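Local coordinates for protein soluble lytic murein transglycosylase (Escherichia coli, PDB 1QSA) that cleaves the glycosidic bonds between N-acetylmuramic acid and N-acetylglucosamine in peptidoglycan, forming a 1,6-anhydro bond in the N-acetylmuramic acid residue, at residues Thr102-Trp113 / Gln135-Val145; Thr505-Tyr514 / Asn528-Tyr536. All coordinates share one frame; numbering follows the deposited sequence. Where two conformers were deposited one is given.

Contact 1: Thr102-Trp113 / Gln135-Val145. With SO4 (sulfate ion), chain F.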
loop_
_atom_site.group_PDB
_atom_site.type_symbol
_atom_site.label_atom_id
_atom_site.label_comp_id
_atom_site.label_asym_id
_atom_site.label_seq_id
_atom_site.Cartn_x
_atom_site.Cartn_y
_atom_site.Cartn_z
ATOM N N THR A 102 -17.215 6.856 -7.017
ATOM C CA THR A 102 -18.357 6.368 -6.264
ATOM C C THR A 102 -19.352 7.480 -5.997
ATOM O O THR A 102 -20.559 7.281 -6.196
ATOM C CB THR A 102 -17.930 5.749 -4.928
ATOM O OG1 THR A 102 -16.963 4.729 -5.187
ATOM C CG2 THR A 102 -19.126 5.120 -4.239
ATOM N N GLU A 103 -18.858 8.660 -5.622
ATOM C CA GLU A 103 -19.737 9.797 -5.335
ATOM C C GLU A 103 -20.562 10.165 -6.570
ATOM O O GLU A 103 -21.783 10.325 -6.480
ATOM C CB GLU A 103 -18.948 11.011 -4.842
ATOM C CG GLU A 103 -19.848 12.168 -4.430
ATOM C CD GLU A 103 -19.077 13.388 -3.955
ATOM O OE1 GLU A 103 -17.830 13.326 -3.837
ATOM O OE2 GLU A 103 -19.727 14.426 -3.711
ATOM N N ALA A 104 -19.906 10.229 -7.732
ATOM C CA ALA A 104 -20.606 10.535 -8.987
ATOM C C ALA A 104 -21.617 9.427 -9.324
ATOM O O ALA A 104 -22.693 9.712 -9.856
ATOM C CB ALA A 104 -19.607 10.719 -10.142
ATOM N N GLN A 105 -21.292 8.172 -9.006
ATOM C CA GLN A 105 -22.209 7.059 -9.285
ATOM C C GLN A 105 -23.460 7.176 -8.416
ATOM O O GLN A 105 -24.574 6.925 -8.890
ATOM C CB GLN A 105 -21.510 5.721 -9.062
ATOM C CG GLN A 105 -20.445 5.438 -10.126
ATOM C CD GLN A 105 -19.530 4.290 -9.747
ATOM O OE1 GLN A 105 -19.751 3.605 -8.746
ATOM N NE2 GLN A 105 -18.505 4.060 -10.561
ATOM N N CYS A 106 -23.272 7.566 -7.154
ATOM C CA CYS A 106 -24.395 7.763 -6.234
ATOM C C CYS A 106 -25.339 8.803 -6.845
ATOM O O CYS A 106 -26.555 8.634 -6.864
ATOM C CB CYS A 106 -23.918 8.306 -4.892
ATOM S SG CYS A 106 -22.835 7.212 -3.913
ATOM N N ASN A 107 -24.764 9.880 -7.362
ATOM C CA ASN A 107 -25.568 10.940 -7.955
ATOM C C ASN A 107 -26.218 10.538 -9.281
ATOM O O ASN A 107 -27.356 10.928 -9.573
ATOM C CB ASN A 107 -24.724 12.210 -8.100
ATOM C CG ASN A 107 -24.515 12.910 -6.765
ATOM O OD1 ASN A 107 -25.447 13.013 -5.959
ATOM N ND2 ASN A 107 -23.312 13.412 -6.534
ATOM N N TYR A 108 -25.509 9.718 -10.054
ATOM C CA TYR A 108 -26.004 9.222 -11.338
ATOM C C TYR A 108 -27.268 8.388 -11.112
ATOM O O TYR A 108 -28.282 8.572 -11.803
ATOM C CB TYR A 108 -24.916 8.371 -11.999
ATOM C CG TYR A 108 -25.331 7.649 -13.266
ATOM C CD1 TYR A 108 -25.259 8.287 -14.514
ATOM C CD2 TYR A 108 -25.752 6.314 -13.233
ATOM C CE1 TYR A 108 -25.588 7.612 -15.697
ATOM C CE2 TYR A 108 -26.087 5.627 -14.416
ATOM C CZ TYR A 108 -25.996 6.283 -15.641
ATOM O OH TYR A 108 -26.279 5.590 -16.803
ATOM N N TYR A 109 -27.208 7.456 -10.159
ATOM C CA TYR A 109 -28.382 6.631 -9.879
ATOM C C TYR A 109 -29.526 7.402 -9.246
ATOM O O TYR A 109 -30.683 7.117 -9.537
ATOM C CB TYR A 109 -27.999 5.376 -9.105
ATOM C CG TYR A 109 -27.223 4.455 -10.005
ATOM C CD1 TYR A 109 -27.839 3.886 -11.126
ATOM C CD2 TYR A 109 -25.872 4.205 -9.792
ATOM C CE1 TYR A 109 -27.132 3.098 -12.004
ATOM C CE2 TYR A 109 -25.143 3.409 -10.684
ATOM C CZ TYR A 109 -25.788 2.861 -11.782
ATOM O OH TYR A 109 -25.101 2.061 -12.659
ATOM N N TYR A 110 -29.221 8.423 -8.445
ATOM C CA TYR A 110 -30.295 9.234 -7.867
ATOM C C TYR A 110 -30.938 10.020 -9.031
ATOM O O TYR A 110 -32.160 10.200 -9.072
ATOM C CB TYR A 110 -29.760 10.193 -6.805
ATOM C CG TYR A 110 -30.842 10.915 -6.037
ATOM C CD1 TYR A 110 -31.646 10.237 -5.112
ATOM C CD2 TYR A 110 -31.048 12.281 -6.210
ATOM C CE1 TYR A 110 -32.620 10.905 -4.378
ATOM C CE2 TYR A 110 -32.022 12.963 -5.478
ATOM C CZ TYR A 110 -32.803 12.269 -4.564
ATOM O OH TYR A 110 -33.757 12.957 -3.833
ATOM N N ALA A 111 -30.122 10.450 -10.000
ATOM C CA ALA A 111 -30.657 11.163 -11.174
ATOM C C ALA A 111 -31.585 10.230 -11.963
ATOM O O ALA A 111 -32.596 10.677 -12.517
ATOM C CB ALA A 111 -29.528 11.661 -12.070
ATOM N N LYS A 112 -31.218 8.951 -12.052
ATOM C CA LYS A 112 -32.042 7.953 -12.747
ATOM C C LYS A 112 -33.408 7.852 -12.058
ATOM O O LYS A 112 -34.435 7.875 -12.728
ATOM C CB LYS A 112 -31.329 6.594 -12.764
ATOM C CG LYS A 112 -30.199 6.502 -13.786
ATOM C CD LYS A 112 -30.742 6.317 -15.199
ATOM C CE LYS A 112 -29.629 6.252 -16.243
ATOM N NZ LYS A 112 -30.155 5.795 -17.571
ATOM N N TRP A 113 -33.426 7.786 -10.727
ATOM C CA TRP A 113 -34.698 7.721 -9.999
ATOM C C TRP A 113 -35.554 8.968 -10.263
ATOM O O TRP A 113 -36.772 8.874 -10.499
ATOM C CB TRP A 113 -34.451 7.592 -8.492
ATOM C CG TRP A 113 -35.708 7.709 -7.684
ATOM C CD1 TRP A 113 -36.710 6.778 -7.576
ATOM C CD2 TRP A 113 -36.111 8.830 -6.892
ATOM N NE1 TRP A 113 -37.709 7.262 -6.762
ATOM C CE2 TRP A 113 -37.367 8.515 -6.328
ATOM C CE3 TRP A 113 -35.534 10.072 -6.605
ATOM C CZ2 TRP A 113 -38.058 9.405 -5.485
ATOM C CZ3 TRP A 113 -36.218 10.962 -5.770
ATOM C CH2 TRP A 113 -37.469 10.619 -5.220
ATOM N N GLN A 135 -19.846 4.693 2.492
ATOM C CA GLN A 135 -19.918 5.297 1.157
ATOM C C GLN A 135 -20.115 6.822 1.214
ATOM O O GLN A 135 -20.388 7.375 2.278
ATOM C CB GLN A 135 -21.057 4.623 0.370
ATOM C CG GLN A 135 -20.807 3.156 0.052
ATOM C CD GLN A 135 -19.781 2.963 -1.063
ATOM O OE1 GLN A 135 -18.673 3.508 -1.018
ATOM N NE2 GLN A 135 -20.163 2.212 -2.086
ATOM N N PRO A 136 -19.959 7.522 0.069
ATOM C CA PRO A 136 -20.136 8.981 0.071
ATOM C C PRO A 136 -21.491 9.423 0.631
ATOM O O PRO A 136 -22.497 8.721 0.486
ATOM C CB PRO A 136 -20.002 9.355 -1.417
ATOM C CG PRO A 136 -19.033 8.336 -1.939
ATOM C CD PRO A 136 -19.511 7.044 -1.252
ATOM N N ASN A 137 -21.504 10.603 1.250
ATOM C CA ASN A 137 -22.726 11.174 1.814
ATOM C C ASN A 137 -23.775 11.294 0.703
ATOM O O ASN A 137 -24.971 11.180 0.965
ATOM C CB ASN A 137 -22.428 12.540 2.453
ATOM C CG ASN A 137 -23.665 13.206 3.038
ATOM O OD1 ASN A 137 -24.013 14.308 2.646
ATOM N ND2 ASN A 137 -24.329 12.541 3.981
ATOM N N ALA A 138 -23.312 11.463 -0.540
ATOM C CA ALA A 138 -24.202 11.572 -1.707
ATOM C C ALA A 138 -25.111 10.344 -1.891
ATOM O O ALA A 138 -26.184 10.437 -2.487
ATOM C CB ALA A 138 -23.378 11.800 -2.981
ATOM N N CYS A 139 -24.654 9.180 -1.430
ATOM C CA CYS A 139 -25.443 7.959 -1.559
ATOM C C CYS A 139 -26.586 7.861 -0.566
ATOM O O CYS A 139 -27.516 7.072 -0.771
ATOM C CB CYS A 139 -24.547 6.708 -1.441
ATOM S SG CYS A 139 -24.148 5.916 -3.046
ATOM N N ASP A 140 -26.539 8.655 0.502
ATOM C CA ASP A 140 -27.599 8.581 1.510
ATOM C C ASP A 140 -28.998 8.812 0.937
ATOM O O ASP A 140 -29.919 8.018 1.196
ATOM C CB ASP A 140 -27.305 9.532 2.676
ATOM C CG ASP A 140 -26.075 9.101 3.485
ATOM O OD1 ASP A 140 -25.655 7.921 3.389
ATOM O OD2 ASP A 140 -25.538 9.941 4.229
ATOM N N LYS A 141 -29.151 9.845 0.116
ATOM C CA LYS A 141 -30.459 10.134 -0.484
ATOM C C LYS A 141 -30.922 8.987 -1.409
ATOM O O LYS A 141 -32.119 8.683 -1.497
ATOM C CB LYS A 141 -30.423 11.477 -1.231
ATOM C CG LYS A 141 -29.379 11.571 -2.356
ATOM C CD LYS A 141 -29.376 12.994 -2.953
ATOM C CE LYS A 141 -28.369 13.130 -4.089
ATOM N NZ LYS A 141 -26.969 12.974 -3.592
ATOM N N LEU A 142 -29.964 8.342 -2.067
ATOM C CA LEU A 142 -30.246 7.226 -2.967
ATOM C C LEU A 142 -30.696 5.994 -2.178
ATOM O O LEU A 142 -31.676 5.354 -2.543
ATOM C CB LEU A 142 -29.011 6.873 -3.814
ATOM C CG LEU A 142 -29.151 5.627 -4.707
ATOM C CD1 LEU A 142 -30.248 5.796 -5.785
ATOM C CD2 LEU A 142 -27.797 5.316 -5.351
ATOM N N PHE A 143 -29.967 5.665 -1.108
ATOM C CA PHE A 143 -30.315 4.518 -0.282
ATOM C C PHE A 143 -31.677 4.751 0.375
ATOM O O PHE A 143 -32.436 3.810 0.583
ATOM C CB PHE A 143 -29.240 4.274 0.796
ATOM C CG PHE A 143 -27.895 3.878 0.249
ATOM C CD1 PHE A 143 -27.785 3.216 -0.975
ATOM C CD2 PHE A 143 -26.728 4.146 0.979
ATOM C CE1 PHE A 143 -26.536 2.818 -1.474
ATOM C CE2 PHE A 143 -25.475 3.754 0.497
ATOM C CZ PHE A 143 -25.373 3.091 -0.726
ATOM N N SER A 144 -31.961 6.007 0.718
ATOM C CA SER A 144 -33.228 6.382 1.349
ATOM C C SER A 144 -34.415 6.149 0.415
ATOM O O SER A 144 -35.387 5.493 0.804
ATOM C CB SER A 144 -33.187 7.845 1.790
ATOM O OG SER A 144 -34.370 8.180 2.489
ATOM N N VAL A 145 -34.352 6.661 -0.816
ATOM C CA VAL A 145 -35.472 6.462 -1.750
ATOM C C VAL A 145 -35.595 5.002 -2.176
ATOM O O VAL A 145 -36.708 4.504 -2.403
ATOM C CB VAL A 145 -35.422 7.417 -3.000
ATOM C CG1 VAL A 145 -35.531 8.876 -2.551
ATOM C CG2 VAL A 145 -34.161 7.194 -3.835
HETATM S S SO4 F . -40.875 4.652 -7.032
HETATM O O1 SO4 F . -41.469 3.763 -6.009
HETATM O O2 SO4 F . -39.777 5.412 -6.395
HETATM O O3 SO4 F . -40.379 3.839 -8.163
HETATM O O4 SO4 F . -41.899 5.594 -7.522
#
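Cys106 and Cys139 are joined covalently, with SG of Cys106 bonded to SG of Cys139 and a torsion of -92° about the S-S bond. The disulfide sits where the two backbones run nearest each other. It pins the N-terminal part of helix 138-148 to the second turn of helix 102-114.

The polar grip across the contact is a single lysine. Lys141 NZ donates to Asn107 OD1 at 2.8 Å, nearly in line with the amide C=O. It also donates to Ala138 O, three residues earlier in the chain, where it uses an in-plane lone pair. The same amide of Asn107 is also held through ND2, which bonds to Asn80 of helix 69-84. At the far end Trp113 NE1 donates to O2 of a sulfate ion at 2.8 Å, with the oxygen in the plane of the indole; Ser118 also binds this ion, which probably came from the crystallisation liquor.

CH-pi contacts come next. Lys141 CD lies over the centre of the Tyr110 ring, 3.7 Å from the ring centroid. CG of Lys141 stands between the backbone N and the carbonyl carbon (chi1 59°), and the chain then runs straight across that face before bending at its last torsion to reach Asn107. With an alanine here, this face of Tyr110 would probably lose its cover and Asn107 OD1 its donor. Val145 CG1 sits over the six-membered ring of Trp113, 3.8 Å from its centroid.

The two helix segments run in broadly parallel directions, 36° apart. Helix 118-129 intervenes in sequence, in keeping with the alpha-superhelix of this protein.

Apolar contacts flank these. Pro136 CD touches Thr102 CG2 at 3.6 Å, and its ring lies against Glu103. Leu142 CD2 reaches Tyr109 CB at 3.8 Å.

Contact 2: Thr505-Tyr514 / Asn528-Tyr536; sequences TVKMFSIPGY and NIGTSYLQY
Ile529 meets Thr505, Val506, Ile511 and Tyr514, and has more surface buried here than any other residue of the two segments. Its two branches divide the work. CG2 packs against Thr505 CG2 at 4.0 Å. CD1 reaches the other way, to Val506 CG2 at 3.8 Å and over one face of the Tyr514 ring. It lies toward the rim of that ring, nearest CD1 of Tyr514 at 3.6 Å.

Thr505 uses both of its branches. Its methyl is anti to the backbone N (chi1 -66°, measured to OG1), which turns CG2 into the other helix, against Ile529 O and Ser532 CB. The hydroxyl lies obliquely to the Tyr533 ring, with OG1 3.3 Å from Tyr533 CD1. Its polar partner is Thr501 O, one turn back in its own helix.

Phe509 lays one face of its ring on Ser532, whose CB stands over the ring centre, 3.8 Å from the centroid. The edge of the same ring meets Tyr536 CB, 3.8 Å from Phe509 CZ. In one of its two conformers, and so less certainly, Met508 makes a Met-aromatic contact: CE and SD both lie over one face of Tyr536, with CE 3.5 Å from the ring centroid.

After Phe509 the chain leaves the helix through a Schellman motif at Ser510. The turn brings Ile511 back against the other helix, and its CD1 packs near Ser532 CB.

The contact belongs to the lysozyme-like Slt domain. Tyr533 is about 9 Å, side chain to side chain, from Glu478, the predicted active-site residue. The helical segments 505-509 and 528-536 cross at 68°, and the loop after the first folds back against the second. Elsewhere on helix 523-540, Leu534 packs on helix 468-479, while Asn528 and Thr531 touch helix 454-461.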
loop_
_atom_site.group_PDB
_atom_site.type_symbol
_atom_site.label_atom_id
_atom_site.label_comp_id
_atom_site.label_asym_id
_atom_site.label_seq_id
_atom_site.Cartn_x
_atom_site.Cartn_y
_atom_site.Cartn_z
ATOM N N THR A 505 14.899 14.827 14.632
ATOM C CA THR A 505 16.218 14.643 14.016
ATOM C C THR A 505 16.989 15.965 13.947
ATOM O O THR A 505 18.175 16.032 14.269
ATOM C CB THR A 505 16.064 14.031 12.594
ATOM O OG1 THR A 505 15.531 12.706 12.710
ATOM C CG2 THR A 505 17.406 13.962 11.879
ATOM N N VAL A 506 16.302 17.015 13.514
ATOM C CA VAL A 506 16.902 18.340 13.419
ATOM C C VAL A 506 17.398 18.801 14.795
ATOM O O VAL A 506 18.465 19.403 14.897
ATOM C CB VAL A 506 15.877 19.323 12.803
ATOM C CG1 VAL A 506 16.225 20.766 13.097
ATOM C CG2 VAL A 506 15.775 19.048 11.295
ATOM N N LYS A 507 16.669 18.465 15.854
ATOM C CA LYS A 507 17.108 18.844 17.204
ATOM C C LYS A 507 18.306 18.001 17.667
ATOM O O LYS A 507 19.311 18.537 18.154
ATOM C CB LYS A 507 15.966 18.714 18.205
ATOM C CG LYS A 507 16.383 19.011 19.650
ATOM C CD LYS A 507 15.174 19.024 20.553
ATOM C CE LYS A 507 15.548 19.368 21.989
ATOM N NZ LYS A 507 14.321 19.500 22.833
ATOM N N MET A 508 18.213 16.684 17.470
ATOM C CA MET A 508 19.283 15.768 17.872
ATOM C C MET A 508 20.629 16.036 17.191
ATOM O O MET A 508 21.677 15.922 17.827
ATOM C CB MET A 508 18.886 14.311 17.580
ATOM C CG MET A 508 18.094 13.596 18.674
ATOM S SD MET A 508 18.034 11.778 18.416
ATOM C CE MET A 508 19.243 11.566 17.099
ATOM N N PHE A 509 20.595 16.380 15.904
ATOM C CA PHE A 509 21.794 16.609 15.101
ATOM C C PHE A 509 22.162 18.097 14.963
ATOM O O PHE A 509 23.146 18.419 14.299
ATOM C CB PHE A 509 21.593 16.060 13.670
ATOM C CG PHE A 509 21.717 14.557 13.540
ATOM C CD1 PHE A 509 20.747 13.700 14.089
ATOM C CD2 PHE A 509 22.811 13.997 12.862
ATOM C CE1 PHE A 509 20.869 12.318 13.976
ATOM C CE2 PHE A 509 22.949 12.603 12.741
ATOM C CZ PHE A 509 21.980 11.764 13.300
ATOM N N SER A 510 21.342 18.982 15.528
ATOM C CA SER A 510 21.569 20.434 15.439
ATOM C C SER A 510 21.698 20.866 13.973
ATOM O O SER A 510 22.687 21.496 13.558
ATOM C CB SER A 510 22.805 20.834 16.240
ATOM O OG SER A 510 22.665 20.456 17.597
ATOM N N ILE A 511 20.720 20.434 13.177
ATOM C CA ILE A 511 20.664 20.752 11.752
ATOM C C ILE A 511 19.990 22.109 11.600
ATOM O O ILE A 511 18.901 22.335 12.134
ATOM C CB ILE A 511 19.827 19.691 10.994
ATOM C CG1 ILE A 511 20.458 18.310 11.192
ATOM C CG2 ILE A 511 19.661 20.074 9.516
ATOM C CD1 ILE A 511 19.627 17.144 10.608
ATOM N N PRO A 512 20.627 23.029 10.864
ATOM C CA PRO A 512 20.074 24.367 10.653
ATOM C C PRO A 512 19.105 24.471 9.468
ATOM O O PRO A 512 19.101 23.617 8.578
ATOM C CB PRO A 512 21.325 25.198 10.365
ATOM C CG PRO A 512 22.166 24.256 9.560
ATOM C CD PRO A 512 21.937 22.881 10.196
ATOM N N GLY A 513 18.286 25.519 9.489
ATOM C CA GLY A 513 17.381 25.807 8.389
ATOM C C GLY A 513 16.051 25.128 8.186
ATOM O O GLY A 513 15.387 25.405 7.185
ATOM N N TYR A 514 15.634 24.290 9.125
ATOM C CA TYR A 514 14.363 23.589 9.001
ATOM C C TYR A 514 13.253 24.218 9.852
ATOM O O TYR A 514 13.344 24.258 11.078
ATOM C CB TYR A 514 14.547 22.111 9.381
ATOM C CG TYR A 514 13.300 21.277 9.190
ATOM C CD1 TYR A 514 12.868 20.923 7.908
ATOM C CD2 TYR A 514 12.549 20.836 10.284
ATOM C CE1 TYR A 514 11.725 20.151 7.722
ATOM C CE2 TYR A 514 11.395 20.065 10.104
ATOM C CZ TYR A 514 10.996 19.728 8.818
ATOM O OH TYR A 514 9.873 18.953 8.624
ATOM N N ASN A 528 19.137 15.291 3.429
ATOM C CA ASN A 528 19.884 15.775 4.597
ATOM C C ASN A 528 19.280 15.193 5.898
ATOM O O ASN A 528 19.958 14.482 6.665
ATOM C CB ASN A 528 19.810 17.311 4.604
ATOM C CG ASN A 528 20.599 17.952 5.748
ATOM O OD1 ASN A 528 21.405 17.302 6.416
ATOM N ND2 ASN A 528 20.362 19.240 5.975
ATOM N N ILE A 529 17.983 15.430 6.114
ATOM C CA ILE A 529 17.325 14.967 7.331
ATOM C C ILE A 529 17.167 13.448 7.394
ATOM O O ILE A 529 17.354 12.834 8.454
ATOM C CB ILE A 529 15.964 15.681 7.507
ATOM C CG1 ILE A 529 16.219 17.181 7.672
ATOM C CG2 ILE A 529 15.198 15.128 8.733
ATOM C CD1 ILE A 529 14.968 18.053 7.694
ATOM N N GLY A 530 16.901 12.842 6.242
ATOM C CA GLY A 530 16.720 11.400 6.186
ATOM C C GLY A 530 18.008 10.639 6.413
ATOM O O GLY A 530 18.026 9.658 7.173
ATOM N N THR A 531 19.099 11.063 5.776
ATOM C CA THR A 531 20.390 10.383 5.998
ATOM C C THR A 531 20.831 10.553 7.458
ATOM O O THR A 531 21.479 9.684 8.026
ATOM C CB THR A 531 21.530 10.881 5.070
ATOM O OG1 THR A 531 21.730 12.296 5.224
ATOM C CG2 THR A 531 21.248 10.520 3.610
ATOM N N SER A 532 20.478 11.681 8.058
ATOM C CA SER A 532 20.797 11.926 9.460
ATOM C C SER A 532 20.054 10.930 10.369
ATOM O O SER A 532 20.682 10.258 11.185
ATOM C CB SER A 532 20.491 13.367 9.866
ATOM O OG SER A 532 21.466 14.239 9.319
ATOM N N TYR A 533 18.747 10.754 10.166
ATOM C CA TYR A 533 18.013 9.801 11.008
ATOM C C TYR A 533 18.492 8.369 10.751
ATOM O O TYR A 533 18.673 7.581 11.689
ATOM C CB TYR A 533 16.505 9.902 10.780
ATOM C CG TYR A 533 15.720 9.081 11.793
ATOM C CD1 TYR A 533 15.748 9.412 13.152
ATOM C CD2 TYR A 533 15.048 7.921 11.409
ATOM C CE1 TYR A 533 15.131 8.588 14.110
ATOM C CE2 TYR A 533 14.425 7.092 12.364
ATOM C CZ TYR A 533 14.481 7.431 13.702
ATOM O OH TYR A 533 13.941 6.575 14.648
ATOM N N LEU A 534 18.732 8.044 9.480
ATOM C CA LEU A 534 19.198 6.702 9.118
ATOM C C LEU A 534 20.549 6.418 9.779
ATOM O O LEU A 534 20.759 5.336 10.336
ATOM C CB LEU A 534 19.289 6.583 7.595
ATOM C CG LEU A 534 19.583 5.181 7.032
ATOM C CD1 LEU A 534 18.499 4.186 7.453
ATOM C CD2 LEU A 534 19.702 5.258 5.515
ATOM N N GLN A 535 21.437 7.413 9.780
ATOM C CA GLN A 535 22.747 7.271 10.424
ATOM C C GLN A 535 22.563 7.077 11.940
ATOM O O GLN A 535 23.263 6.277 12.562
ATOM C CB GLN A 535 23.610 8.515 10.144
ATOM C CG GLN A 535 24.872 8.636 11.010
ATOM C CD GLN A 535 25.844 7.480 10.873
ATOM O OE1 GLN A 535 25.986 6.879 9.809
ATOM N NE2 GLN A 535 26.549 7.187 11.958
ATOM N N TYR A 536 21.585 7.775 12.518
ATOM C CA TYR A 536 21.299 7.659 13.944
ATOM C C TYR A 536 20.922 6.218 14.314
ATOM O O TYR A 536 21.532 5.639 15.214
ATOM C CB TYR A 536 20.184 8.634 14.353
ATOM C CG TYR A 536 19.589 8.368 15.727
ATOM C CD1 TYR A 536 20.358 8.466 16.886
ATOM C CD2 TYR A 536 18.253 7.999 15.856
ATOM C CE1 TYR A 536 19.792 8.197 18.153
ATOM C CE2 TYR A 536 17.693 7.732 17.101
ATOM C CZ TYR A 536 18.458 7.834 18.237
ATOM O OH TYR A 536 17.865 7.594 19.458
#

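How the contacts relate
From the N terminus, the chain first meets contact 1, where helix 102-114 pairs with helix 138-148. This closes a loop of 21 residues that carries helix 118-129. A long run of helices follows before contact 2, which closes a shorter connection of 13 residues between its segments, including the first turn of helix 523-540. The two contacts are in series and neither nest nor cross. The centres of contact 1 and contact 2 are about 49 Å apart, and the nearest atoms of contact 1 and contact 2 about 31 Å. Contact 1, which holds the disulfide, joins neighbouring helices of the alpha-superhelix, far from the predicted active site. Contact 2 joins helices of the Slt domain, near that site.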